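Local coordinates for protein carboxynorspermidine decarboxylase (Campylobacter jejuni subsp. jejuni 81116, PDB 3N29) that probably catalyses the pyridoxal-5'-phosphate-dependent decarboxylation of carboxynorspermidine to norspermidine, within a family of beta/alpha-barrel-fold basic amino acid decarboxylases, at residues Glu113-Ser118 with Gln265-Pro270; Ser133-Phe138 with Met230-Phe235; Lys186-Val191 with Gly224-Gln229. One frame throughout, in Å; residues are numbered along the deposited sequence.

Interaction 1 of 3, residues Glu113-Ser118 with Gln265-Pro270; sequences EIHTYS and QVYLEP. With PLP (pyridoxal-5'-phosphate), chain C.
H115 and Y267 meet ring against ring inside the barrel, with H115 CE1 3.5 Å from Y267 CE1. Their centroids are 5.0 Å apart and their planes are inclined by 51°, an oblique ring pair. Both CB atoms point toward the opposite strand, and with CG anti to the carbonyl carbon in each residue the two side chains cross at about a right angle. E113 reaches the Y267 ring at its edge: E113 OE2 lies near the ring plane, 3.8 Å from Y267 CE1. E113 OE2 also accepts a nearly straight bond from H115 NE2 (3.0 Å, 168°); the acceptor lies in the imidazole plane and is approached on its anti side, somewhat out of the carboxylate plane, which restrains the rotation of the histidine. The other carboxylate oxygen, E113 OE1, makes a salt bridge to K71, whose NZ also hydrogen-bonds Y267 OH. Farther along 265-270, the extended chain of E269 brings E269 OE1 to 2.7 Å from N1 of the cofactor pyridine, and E269 OE2 bonds T96. A carboxylate at the pyridine nitrogen, next to a barrel interior packed with side chains, is characteristic of the beta/alpha-barrel pyridoxal-phosphate decarboxylases.

Interaction 2 of 3, residues Ser133-Phe138 with Met230-Phe235; sequences SHHIVF and MKWVNF
Within the interior of the closed eight-stranded parallel barrel, strands 135-138 and 232-234 face each other across the lumen and meet through side chains alone. The backbones are well separated, with CA atoms 10.1 Å apart at H135 and W232, and no direct hydrogen bond joins the two segments. Instead, the H135 imidazole lies over one face of the W232 indole in an offset stack: the imidazole centroid is 3.9 Å from that of the five-membered ring, and the planes differ by 19°. The two side chains arrive from opposite directions. The closest carbon-carbon approach in the model is too short to be taken literally, so the evidence for stacking is the ring overlap and the small interplanar angle. V137 comes to the indole differently, at the rim: V137 CG2, the branch beside the backbone N, lies near the ring plane and 3.7 Å from W232 CH2. A water supplies an indirect polar link, lying 3.0 Å from H135 ND1 and accepting a hydrogen bond from N234 ND2, also at 3.0 Å. Through the same nitrogen N234 also bonds E269 OE2, which connects this contact to the carboxylate beside the cofactor. The indole NE1 is satisfied by S155 OG. Around the stack, the H135 ring meets those of H115 and Y267, the latter edge-to-face. Strand 155-159 flanks 135-138, contributing S155 beside H135 and R159 beside V137, while H200 of strand 198-200 touches V137 and N234; just beyond strand 232-234, F235 packs on V266 and L268 of the neighbouring strand 265-268 and meets F258 of helix 248-262 edge-to-face.

Interaction 3 of 3, residues Lys186-Val191 with Gly224-Gln229; sequences KDFENV and GKWIGQ
Aromatic and CH-pi packing joins F188 to W226. F188 CB sits over one face of the indole, 3.4 Å from the centroid of the W226 six-membered ring and 13° off its normal, which meets the geometry of a CH-pi contact. The phenyl ring leads away past the indole; the two six-membered rings have centroids 5.2 Å apart and planes 35° apart, an oblique pair. The opposite indole face is taken by K225 CG, 3.4 Å above the plane of the W226 ring and over the ring centre, so W226 is sandwiched between aliphatic carbons of its chain neighbour and of F188.

Charge pairing lies beside this packing. E189 OE2 accepts a hydrogen bond from K225 NZ at 2.8 Å, part of a salt bridge between two exposed residues, and is met on its syn side, 18° out of the carboxylate plane. The bend of E189 at chi2 brings its end toward K225 and W226, and the carboxyl carbon E189 CD lies near the indole plane, 3.7 Å from W226 CZ2.

F188-V191 forms a type II beta turn, with V191 N bonded to F188 O. Inward, F188 packs on L199 and meets the F223 ring edge-to-face. This is loop-to-loop packing at the amino-terminal end of the strands of a beta/alpha barrel, away from the cofactor, joining the connection before strand 198-200 to the one between helix 209-223 and strand 232-234.

From the N terminus, the chain first passes 113-118 and then 133-138, the opening halves of interactions 1 and 2. Next come 186-191 and 224-229, so that interaction 3 closes the innermost loop; 230-235 then closes interaction 2, and 265-270 closes interaction 1. The three loops are fully nested and none cross. Interactions 1 and 2 have centres about 6 Å apart and span one barrel, since 113-118 neighbours 135-138 and 232-234 neighbours 265-268; the T116 and S133 hydroxyls also meet. Interaction 3, about 15 Å from interaction 2 between centres, joins peripheral loops and touches it where I227 packs on V233.

Interaction 1 of 3, residues Glu113-Ser118 with Gln265-Pro270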
# COMPACT_ATOMS: atom_id res chain seq x y z
N GLU A 113 -17.74 23.06 -4.19
CA GLU A 113 -17.20 22.97 -5.55
C GLU A 113 -16.38 21.69 -5.76
O GLU A 113 -15.77 21.20 -4.88
CB GLU A 113 -16.28 24.13 -5.84
CG GLU A 113 -16.92 25.46 -5.79
CD GLU A 113 -16.13 26.55 -6.50
OE1 GLU A 113 -16.63 27.65 -6.59
OE2 GLU A 113 -15.01 26.34 -6.93
N ILE A 114 -16.49 21.13 -6.94
CA ILE A 114 -15.79 19.92 -7.30
C ILE A 114 -14.98 20.15 -8.56
O ILE A 114 -15.53 20.50 -9.55
CB ILE A 114 -16.77 18.79 -7.53
CG1 ILE A 114 -17.53 18.44 -6.26
CG2 ILE A 114 -16.08 17.62 -8.10
CD1 ILE A 114 -18.45 17.38 -6.44
N HIS A 115 -13.69 19.93 -8.48
CA HIS A 115 -12.76 20.10 -9.57
C HIS A 115 -12.05 18.78 -9.83
O HIS A 115 -11.32 18.31 -9.02
CB HIS A 115 -11.74 21.14 -9.20
CG HIS A 115 -12.31 22.50 -8.96
ND1 HIS A 115 -11.94 23.59 -9.69
CD2 HIS A 115 -13.24 22.93 -8.09
CE1 HIS A 115 -12.62 24.64 -9.28
NE2 HIS A 115 -13.40 24.27 -8.30
N THR A 116 -12.22 18.27 -11.02
CA THR A 116 -11.71 16.96 -11.39
C THR A 116 -10.64 17.02 -12.49
O THR A 116 -10.80 17.69 -13.48
CB THR A 116 -12.84 16.05 -11.81
OG1 THR A 116 -13.89 16.11 -10.86
CG2 THR A 116 -12.37 14.66 -11.97
N TYR A 117 -9.56 16.29 -12.28
CA TYR A 117 -8.46 16.24 -13.19
C TYR A 117 -8.07 14.77 -13.19
O TYR A 117 -7.94 14.17 -12.11
CB TYR A 117 -7.23 17.04 -12.69
CG TYR A 117 -6.00 16.51 -13.35
CD1 TYR A 117 -5.76 16.73 -14.73
CD2 TYR A 117 -5.10 15.69 -12.64
CE1 TYR A 117 -4.64 16.19 -15.37
CE2 TYR A 117 -3.99 15.10 -13.28
CZ TYR A 117 -3.77 15.33 -14.64
OH TYR A 117 -2.67 14.74 -15.21
N SER A 118 -7.81 14.23 -14.36
CA SER A 118 -7.27 12.88 -14.43
C SER A 118 -6.33 12.77 -15.60
O SER A 118 -6.60 13.33 -16.63
CB SER A 118 -8.37 11.90 -14.64
OG SER A 118 -7.83 10.64 -14.84
N GLN A 265 -9.26 34.26 -12.06
CA GLN A 265 -9.52 33.76 -10.72
C GLN A 265 -8.42 32.65 -10.53
O GLN A 265 -8.29 31.76 -11.35
CB GLN A 265 -10.91 33.14 -10.70
CG GLN A 265 -11.29 32.34 -9.41
CD GLN A 265 -11.16 33.21 -8.22
OE1 GLN A 265 -10.25 33.07 -7.40
NE2 GLN A 265 -12.04 34.15 -8.13
N VAL A 266 -7.67 32.74 -9.44
CA VAL A 266 -6.63 31.76 -9.16
C VAL A 266 -7.23 30.75 -8.18
O VAL A 266 -7.99 31.12 -7.28
CB VAL A 266 -5.41 32.42 -8.45
CG1 VAL A 266 -4.46 31.36 -7.98
CG2 VAL A 266 -4.65 33.38 -9.43
N TYR A 267 -6.88 29.49 -8.38
CA TYR A 267 -7.23 28.39 -7.48
C TYR A 267 -5.98 27.77 -6.92
O TYR A 267 -4.94 27.67 -7.62
CB TYR A 267 -8.02 27.31 -8.24
CG TYR A 267 -9.40 27.75 -8.58
CD1 TYR A 267 -10.46 27.43 -7.75
CD2 TYR A 267 -9.65 28.52 -9.72
CE1 TYR A 267 -11.73 27.81 -8.03
CE2 TYR A 267 -10.94 28.95 -10.00
CZ TYR A 267 -11.96 28.59 -9.14
OH TYR A 267 -13.25 28.97 -9.37
N LEU A 268 -6.02 27.37 -5.64
CA LEU A 268 -4.92 26.59 -5.05
C LEU A 268 -5.51 25.28 -4.54
O LEU A 268 -6.66 25.26 -4.11
CB LEU A 268 -4.25 27.32 -3.90
CG LEU A 268 -3.61 28.70 -4.05
CD1 LEU A 268 -3.26 29.27 -2.72
CD2 LEU A 268 -2.34 28.66 -4.89
N GLU A 269 -4.73 24.20 -4.54
CA GLU A 269 -5.33 22.94 -4.20
C GLU A 269 -4.36 22.13 -3.36
O GLU A 269 -3.93 21.00 -3.76
CB GLU A 269 -5.94 22.24 -5.42
CG GLU A 269 -5.07 22.17 -6.57
CD GLU A 269 -5.64 21.40 -7.81
OE1 GLU A 269 -4.82 20.69 -8.38
OE2 GLU A 269 -6.86 21.45 -8.15
N PRO A 270 -4.09 22.62 -2.15
CA PRO A 270 -3.32 21.87 -1.21
C PRO A 270 -4.03 20.61 -0.70
O PRO A 270 -5.26 20.59 -0.52
CB PRO A 270 -3.19 22.84 -0.08
CG PRO A 270 -4.40 23.60 -0.09
CD PRO A 270 -4.59 23.87 -1.53
N1 PLP C . -3.29 18.81 -7.27
C2 PLP C . -2.83 17.76 -8.02
C2A PLP C . -3.14 17.70 -9.49
C3 PLP C . -2.10 16.73 -7.35
O3 PLP C . -1.64 15.64 -8.09
C4 PLP C . -1.86 16.79 -5.97
C4A PLP C . -1.12 15.65 -5.28
C5 PLP C . -2.30 17.91 -5.24
C6 PLP C . -3.02 18.90 -5.93
C5A PLP C . -2.05 18.04 -3.76
O4P PLP C . -0.69 17.92 -3.44
P PLP C . -0.15 18.12 -1.97
O1P PLP C . -0.93 17.16 -1.09
O2P PLP C . -0.43 19.58 -1.56
O3P PLP C . 1.30 17.92 -1.99

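Interaction 2 of 3, residues Ser133-Phe138 with Met230-Phe235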
# COMPACT_ATOMS: atom_id res chain seq x y z
N SER A 133 -19.01 17.71 -11.51
CA SER A 133 -17.88 18.65 -11.46
C SER A 133 -18.18 20.04 -11.90
O SER A 133 -18.90 20.23 -12.86
CB SER A 133 -16.74 18.10 -12.33
OG SER A 133 -16.44 16.79 -11.91
N HIS A 134 -17.64 21.03 -11.20
CA HIS A 134 -17.67 22.41 -11.69
C HIS A 134 -16.62 22.68 -12.76
O HIS A 134 -16.94 23.28 -13.82
CB HIS A 134 -17.58 23.39 -10.53
CG HIS A 134 -18.71 23.23 -9.58
ND1 HIS A 134 -18.71 22.25 -8.61
CD2 HIS A 134 -19.93 23.83 -9.52
CE1 HIS A 134 -19.87 22.27 -7.97
NE2 HIS A 134 -20.63 23.22 -8.50
N HIS A 135 -15.39 22.25 -12.49
CA HIS A 135 -14.31 22.29 -13.43
C HIS A 135 -13.86 20.86 -13.81
O HIS A 135 -13.81 19.99 -12.93
CB HIS A 135 -13.11 22.94 -12.78
CG HIS A 135 -13.25 24.41 -12.57
ND1 HIS A 135 -12.16 25.21 -12.26
CD2 HIS A 135 -14.33 25.23 -12.57
CE1 HIS A 135 -12.57 26.47 -12.16
NE2 HIS A 135 -13.88 26.50 -12.34
N ILE A 136 -13.52 20.66 -15.08
CA ILE A 136 -12.83 19.47 -15.53
C ILE A 136 -11.53 19.87 -16.24
O ILE A 136 -11.51 20.71 -17.14
CB ILE A 136 -13.71 18.61 -16.41
CG1 ILE A 136 -14.88 18.02 -15.59
CG2 ILE A 136 -12.91 17.36 -16.99
CD1 ILE A 136 -16.01 17.35 -16.52
N VAL A 137 -10.42 19.24 -15.85
CA VAL A 137 -9.13 19.61 -16.42
C VAL A 137 -8.62 18.40 -17.11
O VAL A 137 -8.55 17.30 -16.49
CB VAL A 137 -8.11 20.05 -15.39
CG1 VAL A 137 -6.69 20.17 -16.00
CG2 VAL A 137 -8.56 21.35 -14.75
N PHE A 138 -8.33 18.57 -18.39
CA PHE A 138 -7.76 17.46 -19.17
C PHE A 138 -6.23 17.44 -19.19
O PHE A 138 -5.55 18.46 -19.09
CB PHE A 138 -8.30 17.50 -20.60
CG PHE A 138 -9.82 17.38 -20.70
CD1 PHE A 138 -10.46 16.16 -20.48
CD2 PHE A 138 -10.62 18.55 -20.97
CE1 PHE A 138 -11.84 16.07 -20.57
CE2 PHE A 138 -11.97 18.45 -21.04
CZ PHE A 138 -12.59 17.19 -20.86
N MET A 230 -7.98 33.29 -20.50
CA MET A 230 -8.63 32.31 -19.61
C MET A 230 -9.46 33.04 -18.55
O MET A 230 -9.25 34.25 -18.28
CB MET A 230 -7.53 31.43 -19.00
CG MET A 230 -6.73 30.58 -20.00
SD MET A 230 -7.79 29.46 -20.83
CE MET A 230 -6.80 28.88 -22.18
N LYS A 231 -10.40 32.32 -17.95
CA LYS A 231 -11.17 32.79 -16.83
C LYS A 231 -10.51 32.49 -15.45
O LYS A 231 -10.66 33.26 -14.47
CB LYS A 231 -12.56 32.16 -16.92
CG LYS A 231 -13.30 32.51 -18.26
CD LYS A 231 -14.83 32.55 -18.08
CE LYS A 231 -15.54 33.38 -19.16
NZ LYS A 231 -17.04 33.15 -19.15
N TRP A 232 -9.77 31.38 -15.40
CA TRP A 232 -9.08 30.93 -14.19
C TRP A 232 -7.79 30.19 -14.49
O TRP A 232 -7.60 29.65 -15.58
CB TRP A 232 -9.97 30.01 -13.36
CG TRP A 232 -10.63 28.88 -14.12
CD1 TRP A 232 -11.86 28.90 -14.71
CD2 TRP A 232 -10.13 27.53 -14.27
NE1 TRP A 232 -12.16 27.67 -15.23
CE2 TRP A 232 -11.10 26.81 -14.97
CE3 TRP A 232 -8.97 26.89 -13.85
CZ2 TRP A 232 -10.94 25.50 -15.31
CZ3 TRP A 232 -8.77 25.58 -14.21
CH2 TRP A 232 -9.77 24.88 -14.91
N VAL A 233 -6.93 30.17 -13.47
CA VAL A 233 -5.73 29.40 -13.45
C VAL A 233 -5.64 28.70 -12.09
O VAL A 233 -5.92 29.31 -11.06
CB VAL A 233 -4.53 30.34 -13.70
CG1 VAL A 233 -3.18 29.58 -13.57
CG2 VAL A 233 -4.59 30.90 -15.12
N ASN A 234 -5.22 27.43 -12.08
CA ASN A 234 -5.10 26.61 -10.90
C ASN A 234 -3.61 26.26 -10.70
O ASN A 234 -2.98 25.67 -11.60
CB ASN A 234 -5.94 25.36 -11.13
CG ASN A 234 -6.10 24.50 -9.89
OD1 ASN A 234 -5.14 24.27 -9.16
ND2 ASN A 234 -7.28 24.00 -9.67
N PHE A 235 -3.04 26.68 -9.58
CA PHE A 235 -1.59 26.56 -9.32
C PHE A 235 -1.27 25.23 -8.61
O PHE A 235 -0.18 25.03 -8.06
CB PHE A 235 -1.17 27.62 -8.32
CG PHE A 235 -1.18 29.04 -8.84
CD1 PHE A 235 -1.51 29.32 -10.16
CD2 PHE A 235 -0.77 30.05 -8.00
CE1 PHE A 235 -1.50 30.62 -10.61
CE2 PHE A 235 -0.74 31.37 -8.46
CZ PHE A 235 -1.10 31.63 -9.77
O HOH W 1 -9.72 23.71 -11.38

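Interaction 3 of 3, residues Lys186-Val191 with Gly224-Gln229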
# COMPACT_ATOMS: atom_id res chain seq x y z
N LYS A 186 4.75 24.02 -26.50
CA LYS A 186 4.82 23.94 -27.96
C LYS A 186 3.58 23.29 -28.59
O LYS A 186 3.20 23.56 -29.75
CB LYS A 186 6.07 23.16 -28.38
CG LYS A 186 6.01 21.65 -28.03
CD LYS A 186 7.36 21.03 -28.31
CE LYS A 186 7.36 19.55 -28.41
NZ LYS A 186 8.55 19.17 -29.28
N ASP A 187 2.92 22.43 -27.81
CA ASP A 187 1.73 21.80 -28.31
C ASP A 187 0.48 22.68 -28.17
O ASP A 187 -0.56 22.31 -28.66
CB ASP A 187 1.57 20.46 -27.62
CG ASP A 187 2.64 19.48 -28.04
OD1 ASP A 187 3.34 19.68 -29.08
OD2 ASP A 187 2.82 18.52 -27.31
N PHE A 188 0.62 23.85 -27.57
CA PHE A 188 -0.48 24.84 -27.58
C PHE A 188 -0.53 25.64 -28.86
O PHE A 188 -1.53 26.29 -29.15
CB PHE A 188 -0.38 25.80 -26.39
CG PHE A 188 -0.95 25.25 -25.12
CD1 PHE A 188 -2.05 25.84 -24.55
CD2 PHE A 188 -0.39 24.13 -24.51
CE1 PHE A 188 -2.58 25.32 -23.38
CE2 PHE A 188 -0.93 23.62 -23.33
CZ PHE A 188 -2.03 24.21 -22.78
N GLU A 189 0.54 25.59 -29.64
CA GLU A 189 0.65 26.55 -30.73
C GLU A 189 -0.40 26.23 -31.79
O GLU A 189 -0.59 25.06 -32.18
CB GLU A 189 2.05 26.55 -31.27
CG GLU A 189 3.05 27.13 -30.28
CD GLU A 189 3.07 28.69 -30.26
OE1 GLU A 189 3.88 29.25 -29.47
OE2 GLU A 189 2.29 29.36 -31.01
N ASN A 190 -1.18 27.24 -32.17
CA ASN A 190 -2.18 27.08 -33.22
C ASN A 190 -3.29 26.06 -32.88
O ASN A 190 -3.90 25.45 -33.77
CB ASN A 190 -1.47 26.68 -34.53
CG ASN A 190 -0.60 27.81 -35.09
OD1 ASN A 190 -1.05 28.96 -35.29
ND2 ASN A 190 0.66 27.48 -35.37
N VAL A 191 -3.54 25.84 -31.58
CA VAL A 191 -4.67 25.00 -31.18
C VAL A 191 -5.80 25.98 -30.85
O VAL A 191 -5.58 27.02 -30.23
CB VAL A 191 -4.33 24.08 -29.97
CG1 VAL A 191 -5.56 23.42 -29.45
CG2 VAL A 191 -3.29 23.00 -30.40
N GLY A 224 2.52 32.10 -21.26
CA GLY A 224 2.11 33.51 -21.16
C GLY A 224 1.12 34.03 -22.16
O GLY A 224 0.14 34.69 -21.79
N LYS A 225 1.35 33.70 -23.42
CA LYS A 225 0.53 34.21 -24.52
C LYS A 225 -0.91 33.66 -24.50
O LYS A 225 -1.80 34.26 -25.10
CB LYS A 225 1.23 33.98 -25.87
CG LYS A 225 0.86 32.71 -26.59
CD LYS A 225 1.83 32.37 -27.74
CE LYS A 225 1.35 32.86 -29.09
NZ LYS A 225 1.92 31.97 -30.17
N TRP A 226 -1.15 32.58 -23.76
CA TRP A 226 -2.49 32.03 -23.66
C TRP A 226 -3.21 32.26 -22.32
O TRP A 226 -4.32 31.82 -22.15
CB TRP A 226 -2.44 30.51 -23.93
CG TRP A 226 -1.84 30.22 -25.25
CD1 TRP A 226 -2.37 30.51 -26.48
CD2 TRP A 226 -0.61 29.59 -25.48
NE1 TRP A 226 -1.52 30.10 -27.47
CE2 TRP A 226 -0.41 29.54 -26.88
CE3 TRP A 226 0.37 29.06 -24.64
CZ2 TRP A 226 0.70 28.94 -27.46
CZ3 TRP A 226 1.49 28.48 -25.21
CH2 TRP A 226 1.65 28.42 -26.61
N ILE A 227 -2.59 32.93 -21.36
CA ILE A 227 -3.14 33.03 -20.01
C ILE A 227 -4.23 34.12 -19.97
O ILE A 227 -5.27 33.97 -19.31
CB ILE A 227 -2.01 33.33 -19.01
CG1 ILE A 227 -1.00 32.16 -18.95
CG2 ILE A 227 -2.51 33.56 -17.63
CD1 ILE A 227 0.26 32.49 -18.05
N GLY A 228 -4.02 35.18 -20.77
CA GLY A 228 -4.92 36.34 -20.76
C GLY A 228 -6.33 36.01 -21.20
O GLY A 228 -7.29 36.69 -20.82
N GLN A 229 -6.47 34.95 -21.98
CA GLN A 229 -7.78 34.61 -22.53
C GLN A 229 -8.60 33.73 -21.60
O GLN A 229 -9.76 33.44 -21.87
CB GLN A 229 -7.64 33.99 -23.93
CG GLN A 229 -7.00 32.56 -23.91
CD GLN A 229 -6.40 32.16 -25.23
OE1 GLN A 229 -5.58 32.89 -25.82
NE2 GLN A 229 -6.76 30.95 -25.70